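Succinyl-CoA ligase (ADP-forming) subunit alpha (Methanosaeta concilii, PDB 6HXI) combines a CoA-ligase family region with a C-terminal domain related to citrate synthase, and binds coenzyme A. Local coordinates at residues B[6-11]-B[106-111]; B[12-17]-B[37-42]; B[26-31]-B[147-152]; B[41-46]-B[76-81]. One frame throughout, in Å; residues are numbered along the deposited sequence.

Contact 1 (B[6-11]-B[106-111]); sequences YVLFDI and IRIVAV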
loop_
_atom_site.group_PDB
_atom_site.type_symbol
_atom_site.label_atom_id
_atom_site.label_comp_id
_atom_site.label_asym_id
_atom_site.label_seq_id
_atom_site.Cartn_x
_atom_site.Cartn_y
_atom_site.Cartn_z
ATOM N N TYR B 6 -22.626 -2.875 -60.632
ATOM C CA TYR B 6 -22.450 -1.429 -60.690
ATOM C C TYR B 6 -22.505 -0.743 -59.307
ATOM O O TYR B 6 -21.981 0.355 -59.158
ATOM C CB TYR B 6 -23.443 -0.789 -61.670
ATOM C CG TYR B 6 -24.904 -1.057 -61.373
ATOM C CD1 TYR B 6 -25.592 -0.311 -60.422
ATOM C CD2 TYR B 6 -25.625 -1.992 -62.112
ATOM C CE1 TYR B 6 -26.947 -0.518 -60.177
ATOM C CE2 TYR B 6 -26.986 -2.204 -61.881
ATOM C CZ TYR B 6 -27.638 -1.474 -60.902
ATOM O OH TYR B 6 -28.966 -1.685 -60.645
ATOM N N VAL B 7 -23.148 -1.372 -58.313
ATOM C CA VAL B 7 -23.247 -0.823 -56.953
ATOM C C VAL B 7 -21.922 -1.046 -56.193
ATOM O O VAL B 7 -21.481 -2.192 -56.022
ATOM C CB VAL B 7 -24.458 -1.379 -56.150
ATOM C CG1 VAL B 7 -24.503 -0.790 -54.747
ATOM C CG2 VAL B 7 -25.773 -1.120 -56.868
ATOM N N LEU B 8 -21.300 0.042 -55.717
ATOM C CA LEU B 8 -20.082 -0.122 -54.926
ATOM C C LEU B 8 -20.517 -0.279 -53.480
ATOM O O LEU B 8 -20.238 -1.315 -52.870
ATOM C CB LEU B 8 -19.140 1.067 -55.111
ATOM C CG LEU B 8 -17.636 0.778 -55.192
ATOM C CD1 LEU B 8 -17.274 -0.019 -56.444
ATOM C CD2 LEU B 8 -16.868 2.078 -55.224
ATOM N N PHE B 9 -21.291 0.708 -52.967
ATOM C CA PHE B 9 -21.817 0.720 -51.600
ATOM C C PHE B 9 -23.262 1.036 -51.564
ATOM O O PHE B 9 -23.731 1.884 -52.317
ATOM C CB PHE B 9 -21.151 1.777 -50.724
ATOM C CG PHE B 9 -19.707 2.037 -51.002
ATOM C CD1 PHE B 9 -18.746 1.082 -50.706
ATOM C CD2 PHE B 9 -19.296 3.255 -51.521
ATOM C CE1 PHE B 9 -17.397 1.324 -50.961
ATOM C CE2 PHE B 9 -17.946 3.500 -51.779
ATOM C CZ PHE B 9 -17.008 2.525 -51.510
ATOM N N ASP B 10 -23.947 0.452 -50.598
ATOM C CA ASP B 10 -25.347 0.731 -50.340
ATOM C C ASP B 10 -25.560 0.900 -48.837
ATOM O O ASP B 10 -24.597 0.931 -48.053
ATOM C CB ASP B 10 -26.274 -0.336 -50.967
ATOM C CG ASP B 10 -25.982 -1.787 -50.608
ATOM O OD1 ASP B 10 -25.768 -2.079 -49.399
ATOM O OD2 ASP B 10 -26.059 -2.650 -51.521
ATOM N N ILE B 11 -26.828 1.009 -48.443
ATOM C CA ILE B 11 -27.252 1.196 -47.076
ATOM C C ILE B 11 -27.017 -0.078 -46.239
ATOM O O ILE B 11 -27.112 -0.015 -45.023
ATOM C CB ILE B 11 -28.714 1.728 -47.074
ATOM C CG1 ILE B 11 -29.025 2.485 -45.766
ATOM C CG2 ILE B 11 -29.741 0.636 -47.390
ATOM C CD1 ILE B 11 -29.861 3.773 -45.905
ATOM N N ILE B 106 -13.684 -9.876 -48.885
ATOM C CA ILE B 106 -13.467 -8.450 -49.173
ATOM C C ILE B 106 -13.472 -8.222 -50.685
ATOM O O ILE B 106 -12.839 -8.973 -51.428
ATOM C CB ILE B 106 -12.225 -7.877 -48.431
ATOM C CG1 ILE B 106 -12.488 -7.841 -46.915
ATOM C CG2 ILE B 106 -11.835 -6.473 -48.925
ATOM C CD1 ILE B 106 -11.296 -8.184 -46.063
ATOM N N ARG B 107 -14.226 -7.209 -51.127
ATOM C CA ARG B 107 -14.405 -6.826 -52.529
ATOM C C ARG B 107 -13.791 -5.442 -52.843
ATOM O O ARG B 107 -13.257 -5.243 -53.933
ATOM C CB ARG B 107 -15.908 -6.862 -52.855
ATOM C CG ARG B 107 -16.283 -6.438 -54.263
ATOM C CD ARG B 107 -17.776 -6.267 -54.363
ATOM N NE ARG B 107 -18.156 -5.502 -55.550
ATOM C CZ ARG B 107 -19.016 -4.489 -55.542
ATOM N NH1 ARG B 107 -19.599 -4.110 -54.408
ATOM N NH2 ARG B 107 -19.303 -3.849 -56.665
ATOM N N ILE B 108 -13.870 -4.485 -51.878
ATOM C CA ILE B 108 -13.370 -3.113 -52.043
ATOM C C ILE B 108 -12.357 -2.740 -50.961
ATOM O O ILE B 108 -12.595 -2.988 -49.775
ATOM C CB ILE B 108 -14.544 -2.085 -52.115
ATOM C CG1 ILE B 108 -15.566 -2.430 -53.219
ATOM C CG2 ILE B 108 -14.038 -0.640 -52.275
ATOM C CD1 ILE B 108 -16.968 -2.355 -52.760
ATOM N N VAL B 109 -11.215 -2.151 -51.382
ATOM C CA VAL B 109 -10.206 -1.629 -50.486
ATOM C C VAL B 109 -9.965 -0.181 -50.892
ATOM O O VAL B 109 -9.670 0.080 -52.057
ATOM C CB VAL B 109 -8.866 -2.434 -50.421
ATOM C CG1 VAL B 109 -7.975 -1.907 -49.301
ATOM C CG2 VAL B 109 -9.098 -3.934 -50.266
ATOM N N ALA B 110 -10.108 0.754 -49.940
ATOM C CA ALA B 110 -9.821 2.166 -50.147
ATOM C C ALA B 110 -8.491 2.444 -49.467
ATOM O O ALA B 110 -8.370 2.233 -48.255
ATOM C CB ALA B 110 -10.924 3.025 -49.529
ATOM N N VAL B 111 -7.480 2.827 -50.251
ATOM C CA VAL B 111 -6.116 3.126 -49.800
ATOM C C VAL B 111 -5.974 4.639 -49.610
ATOM O O VAL B 111 -5.959 5.387 -50.581
ATOM C CB VAL B 111 -5.024 2.537 -50.745
ATOM C CG1 VAL B 111 -3.635 2.716 -50.149
ATOM C CG2 VAL B 111 -5.284 1.063 -51.050
#

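Contact 2 (B[12-17]-B[37-42]); sequences NTKAFV and RSSPSI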
loop_
_atom_site.group_PDB
_atom_site.type_symbol
_atom_site.label_atom_id
_atom_site.label_comp_id
_atom_site.label_asym_id
_atom_site.label_seq_id
_atom_site.Cartn_x
_atom_site.Cartn_y
_atom_site.Cartn_z
ATOM N N ASN B 12 -26.685 -1.218 -46.885
ATOM C CA ASN B 12 -26.400 -2.474 -46.175
ATOM C C ASN B 12 -24.897 -2.818 -46.136
ATOM O O ASN B 12 -24.514 -3.846 -45.562
ATOM C CB ASN B 12 -27.226 -3.636 -46.731
ATOM C CG ASN B 12 -28.714 -3.414 -46.641
ATOM O OD1 ASN B 12 -29.291 -3.328 -45.550
ATOM N ND2 ASN B 12 -29.360 -3.288 -47.796
ATOM N N THR B 13 -24.050 -1.946 -46.717
ATOM C CA THR B 13 -22.583 -2.094 -46.729
ATOM C C THR B 13 -22.002 -2.088 -45.308
ATOM O O THR B 13 -22.299 -1.197 -44.515
ATOM C CB THR B 13 -21.963 -1.008 -47.592
ATOM O OG1 THR B 13 -22.387 -1.215 -48.934
ATOM C CG2 THR B 13 -20.458 -0.987 -47.529
ATOM N N LYS B 14 -21.196 -3.104 -45.014
ATOM C CA LYS B 14 -20.468 -3.303 -43.767
ATOM C C LYS B 14 -18.970 -3.280 -44.100
ATOM O O LYS B 14 -18.536 -3.804 -45.142
ATOM C CB LYS B 14 -20.894 -4.612 -43.082
ATOM C CG LYS B 14 -22.276 -4.548 -42.455
ATOM C CD LYS B 14 -22.299 -3.718 -41.174
ATOM C CE LYS B 14 -23.548 -3.970 -40.375
ATOM N NZ LYS B 14 -23.410 -3.469 -38.986
ATOM N N ALA B 15 -18.203 -2.622 -43.249
ATOM C CA ALA B 15 -16.800 -2.376 -43.493
ATOM C C ALA B 15 -15.894 -2.622 -42.292
ATOM O O ALA B 15 -16.349 -2.641 -41.147
ATOM C CB ALA B 15 -16.613 -0.928 -43.964
ATOM N N PHE B 16 -14.585 -2.758 -42.582
ATOM C CA PHE B 16 -13.524 -2.815 -41.603
ATOM C C PHE B 16 -12.752 -1.538 -41.788
ATOM O O PHE B 16 -12.596 -1.063 -42.909
ATOM C CB PHE B 16 -12.574 -3.985 -41.853
ATOM C CG PHE B 16 -13.173 -5.370 -41.788
ATOM C CD1 PHE B 16 -13.832 -5.808 -40.642
ATOM C CD2 PHE B 16 -12.993 -6.266 -42.830
ATOM C CE1 PHE B 16 -14.331 -7.111 -40.557
ATOM C CE2 PHE B 16 -13.525 -7.555 -42.762
ATOM C CZ PHE B 16 -14.168 -7.983 -41.612
ATOM N N VAL B 17 -12.303 -0.959 -40.696
ATOM C CA VAL B 17 -11.441 0.202 -40.737
ATOM C C VAL B 17 -10.096 -0.325 -40.273
ATOM O O VAL B 17 -9.973 -0.755 -39.126
ATOM C CB VAL B 17 -11.959 1.387 -39.864
ATOM C CG1 VAL B 17 -10.907 2.505 -39.776
ATOM C CG2 VAL B 17 -13.273 1.931 -40.404
ATOM N N ARG B 37 -29.638 5.015 -41.002
ATOM C CA ARG B 37 -29.252 3.625 -41.230
ATOM C C ARG B 37 -29.682 2.760 -40.060
ATOM O O ARG B 37 -29.688 3.223 -38.911
ATOM C CB ARG B 37 -27.728 3.485 -41.429
ATOM C CG ARG B 37 -27.238 3.799 -42.840
ATOM C CD ARG B 37 -25.783 3.390 -43.062
ATOM N NE ARG B 37 -25.535 2.000 -42.664
ATOM C CZ ARG B 37 -24.799 1.132 -43.346
ATOM N NH1 ARG B 37 -24.211 1.495 -44.482
ATOM N NH2 ARG B 37 -24.661 -0.112 -42.911
ATOM N N SER B 38 -30.053 1.506 -40.353
ATOM C CA SER B 38 -30.483 0.560 -39.323
ATOM C C SER B 38 -29.295 0.122 -38.494
ATOM O O SER B 38 -29.379 0.097 -37.266
ATOM C CB SER B 38 -31.200 -0.643 -39.936
ATOM O OG SER B 38 -30.559 -1.136 -41.104
ATOM N N SER B 39 -28.169 -0.147 -39.158
ATOM C CA SER B 39 -26.961 -0.591 -38.473
ATOM C C SER B 39 -25.726 0.275 -38.797
ATOM O O SER B 39 -25.651 0.845 -39.892
ATOM C CB SER B 39 -26.678 -2.057 -38.822
ATOM O OG SER B 39 -25.947 -2.707 -37.792
ATOM N N PRO B 40 -24.706 0.314 -37.902
ATOM C CA PRO B 40 -23.461 1.018 -38.248
ATOM C C PRO B 40 -22.798 0.395 -39.491
ATOM O O PRO B 40 -22.937 -0.806 -39.738
ATOM C CB PRO B 40 -22.592 0.785 -37.010
ATOM C CG PRO B 40 -23.562 0.527 -35.908
ATOM C CD PRO B 40 -24.600 -0.301 -36.558
ATOM N N SER B 41 -22.100 1.204 -40.277
ATOM C CA SER B 41 -21.422 0.737 -41.495
ATOM C C SER B 41 -20.093 0.007 -41.194
ATOM O O SER B 41 -19.425 -0.415 -42.132
ATOM C CB SER B 41 -21.134 1.921 -42.407
ATOM O OG SER B 41 -20.255 2.831 -41.765
ATOM N N ILE B 42 -19.694 -0.085 -39.910
ATOM C CA ILE B 42 -18.436 -0.675 -39.470
ATOM C C ILE B 42 -18.711 -1.917 -38.633
ATOM O O ILE B 42 -19.330 -1.812 -37.575
ATOM C CB ILE B 42 -17.586 0.349 -38.664
ATOM C CG1 ILE B 42 -17.239 1.601 -39.510
ATOM C CG2 ILE B 42 -16.345 -0.313 -38.043
ATOM C CD1 ILE B 42 -16.671 2.793 -38.666
#

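Contact 3 (B[26-31]-B[147-152]); sequences QRMLDF and GAFRIG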
loop_
_atom_site.group_PDB
_atom_site.type_symbol
_atom_site.label_atom_id
_atom_site.label_comp_id
_atom_site.label_asym_id
_atom_site.label_seq_id
_atom_site.Cartn_x
_atom_site.Cartn_y
_atom_site.Cartn_z
ATOM N N GLN B 26 -15.500 7.733 -36.011
ATOM C CA GLN B 26 -16.623 8.557 -35.569
ATOM C C GLN B 26 -17.376 9.232 -36.738
ATOM O O GLN B 26 -18.603 9.286 -36.704
ATOM C CB GLN B 26 -16.209 9.594 -34.495
ATOM C CG GLN B 26 -17.423 10.272 -33.820
ATOM C CD GLN B 26 -18.337 9.267 -33.152
ATOM O OE1 GLN B 26 -18.035 8.734 -32.080
ATOM N NE2 GLN B 26 -19.450 8.937 -33.789
ATOM N N ARG B 27 -16.647 9.710 -37.762
ATOM C CA ARG B 27 -17.229 10.364 -38.940
ATOM C C ARG B 27 -18.131 9.399 -39.691
ATOM O O ARG B 27 -19.251 9.770 -40.056
ATOM C CB ARG B 27 -16.132 10.922 -39.867
ATOM C CG ARG B 27 -15.448 12.140 -39.280
ATOM C CD ARG B 27 -14.786 12.980 -40.318
ATOM N NE ARG B 27 -14.441 14.284 -39.765
ATOM C CZ ARG B 27 -13.218 14.633 -39.403
ATOM N NH1 ARG B 27 -12.986 15.839 -38.913
ATOM N NH2 ARG B 27 -12.214 13.773 -39.516
ATOM N N MET B 28 -17.662 8.142 -39.884
ATOM C CA MET B 28 -18.450 7.119 -40.569
ATOM C C MET B 28 -19.760 6.841 -39.812
ATOM O O MET B 28 -20.840 6.902 -40.401
ATOM C CB MET B 28 -17.633 5.837 -40.785
ATOM C CG MET B 28 -16.599 5.988 -41.870
ATOM S SD MET B 28 -15.548 4.538 -42.107
ATOM C CE MET B 28 -16.698 3.418 -42.876
ATOM N N LEU B 29 -19.667 6.627 -38.487
ATOM C CA LEU B 29 -20.821 6.358 -37.637
ATOM C C LEU B 29 -21.806 7.519 -37.623
ATOM O O LEU B 29 -23.021 7.294 -37.660
ATOM C CB LEU B 29 -20.382 6.014 -36.205
ATOM C CG LEU B 29 -19.606 4.723 -36.060
ATOM C CD1 LEU B 29 -18.972 4.623 -34.675
ATOM C CD2 LEU B 29 -20.496 3.525 -36.333
ATOM N N ASP B 30 -21.284 8.757 -37.606
ATOM C CA ASP B 30 -22.107 9.961 -37.598
ATOM C C ASP B 30 -22.944 10.062 -38.879
ATOM O O ASP B 30 -24.109 10.447 -38.822
ATOM C CB ASP B 30 -21.219 11.208 -37.403
ATOM C CG ASP B 30 -20.852 11.530 -35.965
ATOM O OD1 ASP B 30 -21.342 10.831 -35.053
ATOM O OD2 ASP B 30 -20.116 12.514 -35.749
ATOM N N PHE B 31 -22.357 9.686 -40.015
ATOM C CA PHE B 31 -23.028 9.691 -41.318
ATOM C C PHE B 31 -24.136 8.632 -41.340
ATOM O O PHE B 31 -25.246 8.931 -41.740
ATOM C CB PHE B 31 -22.017 9.442 -42.448
ATOM C CG PHE B 31 -22.598 9.600 -43.834
ATOM C CD1 PHE B 31 -23.086 10.833 -44.271
ATOM C CD2 PHE B 31 -22.664 8.520 -44.704
ATOM C CE1 PHE B 31 -23.612 10.982 -45.566
ATOM C CE2 PHE B 31 -23.208 8.669 -45.995
ATOM C CZ PHE B 31 -23.666 9.900 -46.416
ATOM N N GLY B 147 -26.538 9.205 -48.595
ATOM C CA GLY B 147 -27.575 8.552 -47.814
ATOM C C GLY B 147 -27.346 7.084 -47.519
ATOM O O GLY B 147 -28.238 6.448 -46.961
ATOM N N ALA B 148 -26.161 6.524 -47.851
ATOM C CA ALA B 148 -25.893 5.094 -47.657
ATOM C C ALA B 148 -24.567 4.735 -46.953
ATOM O O ALA B 148 -24.596 3.996 -45.973
ATOM C CB ALA B 148 -25.978 4.370 -48.987
ATOM N N PHE B 149 -23.418 5.212 -47.464
ATOM C CA PHE B 149 -22.104 4.866 -46.903
ATOM C C PHE B 149 -21.072 5.924 -47.231
ATOM O O PHE B 149 -21.092 6.488 -48.328
ATOM C CB PHE B 149 -21.629 3.496 -47.474
ATOM C CG PHE B 149 -20.310 2.960 -46.969
ATOM C CD1 PHE B 149 -20.250 2.187 -45.813
ATOM C CD2 PHE B 149 -19.129 3.205 -47.661
ATOM C CE1 PHE B 149 -19.024 1.682 -45.347
ATOM C CE2 PHE B 149 -17.899 2.719 -47.180
ATOM C CZ PHE B 149 -17.855 1.956 -46.030
ATOM N N ARG B 150 -20.119 6.129 -46.307
ATOM C CA ARG B 150 -18.999 7.036 -46.537
ATOM C C ARG B 150 -17.679 6.305 -46.249
ATOM O O ARG B 150 -17.599 5.520 -45.292
ATOM C CB ARG B 150 -19.138 8.328 -45.703
ATOM C CG ARG B 150 -18.263 8.384 -44.464
ATOM C CD ARG B 150 -18.694 9.434 -43.474
ATOM N NE ARG B 150 -18.040 10.695 -43.742
ATOM C CZ ARG B 150 -18.171 11.789 -43.014
ATOM N NH1 ARG B 150 -17.572 12.903 -43.378
ATOM N NH2 ARG B 150 -18.936 11.786 -41.925
ATOM N N ILE B 151 -16.651 6.591 -47.051
ATOM C CA ILE B 151 -15.317 6.027 -46.812
ATOM C C ILE B 151 -14.569 6.986 -45.885
ATOM O O ILE B 151 -14.274 8.113 -46.301
ATOM C CB ILE B 151 -14.510 5.765 -48.099
ATOM C CG1 ILE B 151 -15.194 4.725 -48.987
ATOM C CG2 ILE B 151 -13.090 5.333 -47.735
ATOM C CD1 ILE B 151 -14.754 4.811 -50.468
ATOM N N GLY B 152 -14.276 6.532 -44.657
ATOM C CA GLY B 152 -13.517 7.290 -43.664
ATOM C C GLY B 152 -13.924 8.738 -43.496
ATOM O O GLY B 152 -15.060 9.044 -43.124
HETATM O O HOH W 1 -20.565 5.328 -43.427
#

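Contact 4 (B[41-46]-B[76-81]); sequences SISAII and LAYPEA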
loop_
_atom_site.group_PDB
_atom_site.type_symbol
_atom_site.label_atom_id
_atom_site.label_comp_id
_atom_site.label_asym_id
_atom_site.label_seq_id
_atom_site.Cartn_x
_atom_site.Cartn_y
_atom_site.Cartn_z
ATOM N N SER B 41 -22.100 1.204 -40.277
ATOM C CA SER B 41 -21.422 0.737 -41.495
ATOM C C SER B 41 -20.093 0.007 -41.194
ATOM O O SER B 41 -19.425 -0.415 -42.132
ATOM C CB SER B 41 -21.134 1.921 -42.407
ATOM O OG SER B 41 -20.255 2.831 -41.765
ATOM N N ILE B 42 -19.694 -0.085 -39.910
ATOM C CA ILE B 42 -18.436 -0.675 -39.470
ATOM C C ILE B 42 -18.711 -1.917 -38.633
ATOM O O ILE B 42 -19.330 -1.812 -37.575
ATOM C CB ILE B 42 -17.586 0.349 -38.664
ATOM C CG1 ILE B 42 -17.239 1.601 -39.510
ATOM C CG2 ILE B 42 -16.345 -0.313 -38.043
ATOM C CD1 ILE B 42 -16.671 2.793 -38.666
ATOM N N SER B 43 -18.214 -3.073 -39.091
ATOM C CA SER B 43 -18.337 -4.341 -38.378
ATOM C C SER B 43 -17.189 -4.434 -37.356
ATOM O O SER B 43 -17.428 -4.834 -36.216
ATOM C CB SER B 43 -18.276 -5.510 -39.358
ATOM O OG SER B 43 -19.455 -5.607 -40.137
ATOM N N ALA B 44 -15.940 -4.060 -37.761
ATOM C CA ALA B 44 -14.777 -4.120 -36.867
ATOM C C ALA B 44 -13.672 -3.149 -37.253
ATOM O O ALA B 44 -13.610 -2.659 -38.387
ATOM C CB ALA B 44 -14.206 -5.547 -36.810
ATOM N N ILE B 45 -12.768 -2.915 -36.305
ATOM C CA ILE B 45 -11.568 -2.121 -36.501
ATOM C C ILE B 45 -10.417 -3.112 -36.542
ATOM O O ILE B 45 -10.432 -4.094 -35.798
ATOM C CB ILE B 45 -11.390 -1.068 -35.392
ATOM C CG1 ILE B 45 -12.609 -0.123 -35.343
ATOM C CG2 ILE B 45 -10.090 -0.276 -35.553
ATOM C CD1 ILE B 45 -13.031 0.160 -33.981
ATOM N N ILE B 46 -9.429 -2.875 -37.412
ATOM C CA ILE B 46 -8.256 -3.723 -37.434
ATOM C C ILE B 46 -7.122 -2.853 -36.872
ATOM O O ILE B 46 -6.804 -1.808 -37.437
ATOM C CB ILE B 46 -7.974 -4.386 -38.825
ATOM C CG1 ILE B 46 -9.244 -5.109 -39.355
ATOM C CG2 ILE B 46 -6.801 -5.372 -38.716
ATOM C CD1 ILE B 46 -9.270 -5.347 -40.823
ATOM N N LEU B 76 -12.890 -13.519 -40.834
ATOM C CA LEU B 76 -13.506 -14.747 -40.335
ATOM C C LEU B 76 -14.632 -14.453 -39.315
ATOM O O LEU B 76 -15.652 -15.142 -39.322
ATOM C CB LEU B 76 -12.443 -15.679 -39.728
ATOM C CG LEU B 76 -12.854 -17.146 -39.627
ATOM C CD1 LEU B 76 -12.575 -17.885 -40.929
ATOM C CD2 LEU B 76 -12.156 -17.827 -38.476
ATOM N N ALA B 77 -14.464 -13.422 -38.469
ATOM C CA ALA B 77 -15.504 -13.046 -37.501
ATOM C C ALA B 77 -16.672 -12.292 -38.178
ATOM O O ALA B 77 -17.831 -12.545 -37.861
ATOM C CB ALA B 77 -14.906 -12.207 -36.388
ATOM N N TYR B 78 -16.371 -11.399 -39.137
ATOM C CA TYR B 78 -17.387 -10.614 -39.841
ATOM C C TYR B 78 -17.329 -10.845 -41.357
ATOM O O TYR B 78 -16.888 -9.946 -42.083
ATOM C CB TYR B 78 -17.315 -9.111 -39.445
ATOM C CG TYR B 78 -17.608 -8.883 -37.978
ATOM C CD1 TYR B 78 -18.917 -8.751 -37.520
ATOM C CD2 TYR B 78 -16.592 -8.934 -37.030
ATOM C CE1 TYR B 78 -19.206 -8.637 -36.163
ATOM C CE2 TYR B 78 -16.869 -8.843 -35.668
ATOM C CZ TYR B 78 -18.175 -8.672 -35.238
ATOM O OH TYR B 78 -18.445 -8.570 -33.885
ATOM N N PRO B 79 -17.790 -12.036 -41.867
ATOM C CA PRO B 79 -17.751 -12.279 -43.319
ATOM C C PRO B 79 -18.647 -11.361 -44.135
ATOM O O PRO B 79 -18.416 -11.213 -45.334
ATOM C CB PRO B 79 -18.165 -13.750 -43.463
ATOM C CG PRO B 79 -18.853 -14.089 -42.230
ATOM C CD PRO B 79 -18.314 -13.216 -41.144
ATOM N N GLU B 80 -19.649 -10.736 -43.491
ATOM C CA GLU B 80 -20.582 -9.811 -44.141
ATOM C C GLU B 80 -19.920 -8.495 -44.573
ATOM O O GLU B 80 -20.481 -7.775 -45.389
ATOM C CB GLU B 80 -21.794 -9.530 -43.227
ATOM C CG GLU B 80 -21.475 -8.742 -41.962
ATOM C CD GLU B 80 -21.252 -9.560 -40.709
ATOM O OE1 GLU B 80 -21.609 -9.061 -39.617
ATOM O OE2 GLU B 80 -20.726 -10.692 -40.810
ATOM N N ALA B 81 -18.773 -8.153 -43.969
ATOM C CA ALA B 81 -18.038 -6.927 -44.274
ATOM C C ALA B 81 -17.223 -7.153 -45.569
ATOM O O ALA B 81 -16.336 -8.007 -45.592
ATOM C CB ALA B 81 -17.123 -6.562 -43.102
HETATM O O HOH W 2 -21.440 -6.137 -38.065
#

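Contact 1 (B[6-11]-B[106-111])
R107 meets the backbone of V7 with the end of its guanidinium group, so that a single carbonyl oxygen is gripped by two nitrogens. NH2 of R107 donates to V7 O over 2.8 Å, with an N-H...O angle of 153°, and NH1 of R107 donates to the same V7 O over 3.1 Å. The oxygen lies close to the guanidinium plane, at its edge; NH1 stands in the carbonyl plane of V7, whereas NH2 is tilted 33° from it. A weak third bond runs from R107 NH1 to L8 O. With CG anti to the backbone N (chi1 178°) and the chain extended from CG to NE, the arginine reaches the N-terminal loop.

That loop leads into strand 15-18, and R107 directly precedes strand 108-111 of the same largely parallel, Rossmann-like sheet, the fold of the CoA-binding domain in this family. I108, on the strand itself, adds van der Waals contact through two branches. Its CD1 lies 3.4 Å from L8 O and 4.0 Å from L8 CG, the two side chains crossing at a slant. Its CG2 approaches F9 CE1 at 4.1 Å. Within the loop, L8 CB sits over the centre of one face of the F9 ring, while the L8 side chain also packs on I134 and I136 of the next strand. F9 in turn meets the ring of F149.

Contact 2 (B[12-17]-B[37-42])
K14 and R37 reach across in opposite senses, each delivering its charged end to the backbone of the other segment. The lysine bends at its second torsion (chi2 -74°), which swings NZ over to 37-42. There K14 NZ donates to P40 O at 2.8 Å, in the carbonyl plane, and to S39 OG at 2.9 Å.

R37 NH2 donates to T13 O over 3.1 Å from above the carbonyl plane, with a weaker bond from NH1 to the same oxygen. The group is steadied from within its own segment, where R37 NE meets S39 O at 3.0 Å, nearly along the C=O axis. S41 CB lies over one face of the guanidinium, offset toward its rim, and NH1 has a further partner in A148 O. The two cationic ends are not in contact, K14 NZ and R37 NH2 being 5.3 Å from each other.

Farther along, the backbones draw together: A15 N makes a weak bond to S41 O, and V17 CG2 packs against I42 CD1 at 3.9 Å. A15 and I42 form a parallel bridge. With helix 22-34 between them in the chain, the adjacent parallel strands 15-18 and 42-46 make a beta-alpha-beta crossover, the basic unit of a Rossmann-like fold.

Contact 3 (B[26-31]-B[147-152])
Helix 22-34, the helix of a beta-alpha-beta crossover, lays M28 and F31 against F149 and R150 on the edge strand of a second sheet, so the contact sets a helix that packs on the first sheet against the edge of the second. A148 and F149 form a classic beta bulge opposite T145.

R150 reaches across the helix, its chain bent at chi3 (-90°), and its NH2 donates to R27 O over 2.8 Å. The approach is from well above the carbonyl plane, 59° out of it; F31 N makes its helical bond to the same oxygen from the opposite face. R27 CB covers one face of the R150 guanidinium, whose NH1 is held by G156 O and T154 O.

F31 packs its CB on R150 CD at 3.5 Å, and its ring stands 62° from the guanidinium plane, with F149 N at the ring's edge. On the same helix D30 forms a salt bridge with R350 of a second copy of this protein.

M28 turns its end toward the strand: CE lies 3.7 Å from F149 CZ and 3.3 Å from R150 O, and SD is 3.5 Å from G152 N. A water closes the contact, accepting from R150 N at 3.0 Å and donating weakly to M28 O.

Contact 4 (B[41-46]-B[76-81])
The type I beta turn from Y78 to A81, which follows helix 71-77, packs against S43, where strand 42-46 turns a corner. A81 N closes the turn on Y78 O.

The tyrosine ring presents a face to the corner: S43 O stands 4.0 Å above its plane, over the centre. S43 CB touches the near end of the ring, 3.7 Å from Y78 CG, and A44 CB reaches Y78 CD2 at 4.1 Å. The hydroxyl of S43 lies beside the turn, its OG 3.9 Å from A81 CB.

E80 approaches the same serine. Its first torsion (chi1 68°) sets CG between the backbone N and the carbonyl carbon, and a bend at chi2 brings OE1 to the edge of the Y78 ring, in its plane. OE1 of E80 and OG of S43 are joined through a water, which lies 2.9 Å from S43 OG and donates weakly to E80 OE1.

Around this contact the sheet continues on both flanks of strand 42-46. S43 and A44 bond through their backbones to A15 and V17 on strand 15-18, which also offers F16 to Y78 and A81. Strand 61-68 supplies P66 and Y68, both of which the Y78 side chain touches.

The four contacts lie on one side of the chain's centre, within the N-terminal part of the protein. Contacts 1, 2 and 4 all reach the seven-stranded sheet; contact 3 ties helix 22-34 to strand 149-150 of the six-stranded one. Contact 2 is central, with its centre about 8 Å from those of contacts 3 and 4 and about 11 Å from that of contact 1; contacts 3 and 4 are about 15 Å apart. Along the chain, contacts 2 and 4 nest inside contact 1, share S41 and I42, and follow one another, whereas contact 3 alternates with contacts 1 and 2. Q21 and I112 of the coenzyme A pocket come just after strands 15-18 and 108-111, which contacts 2 and 1 involve.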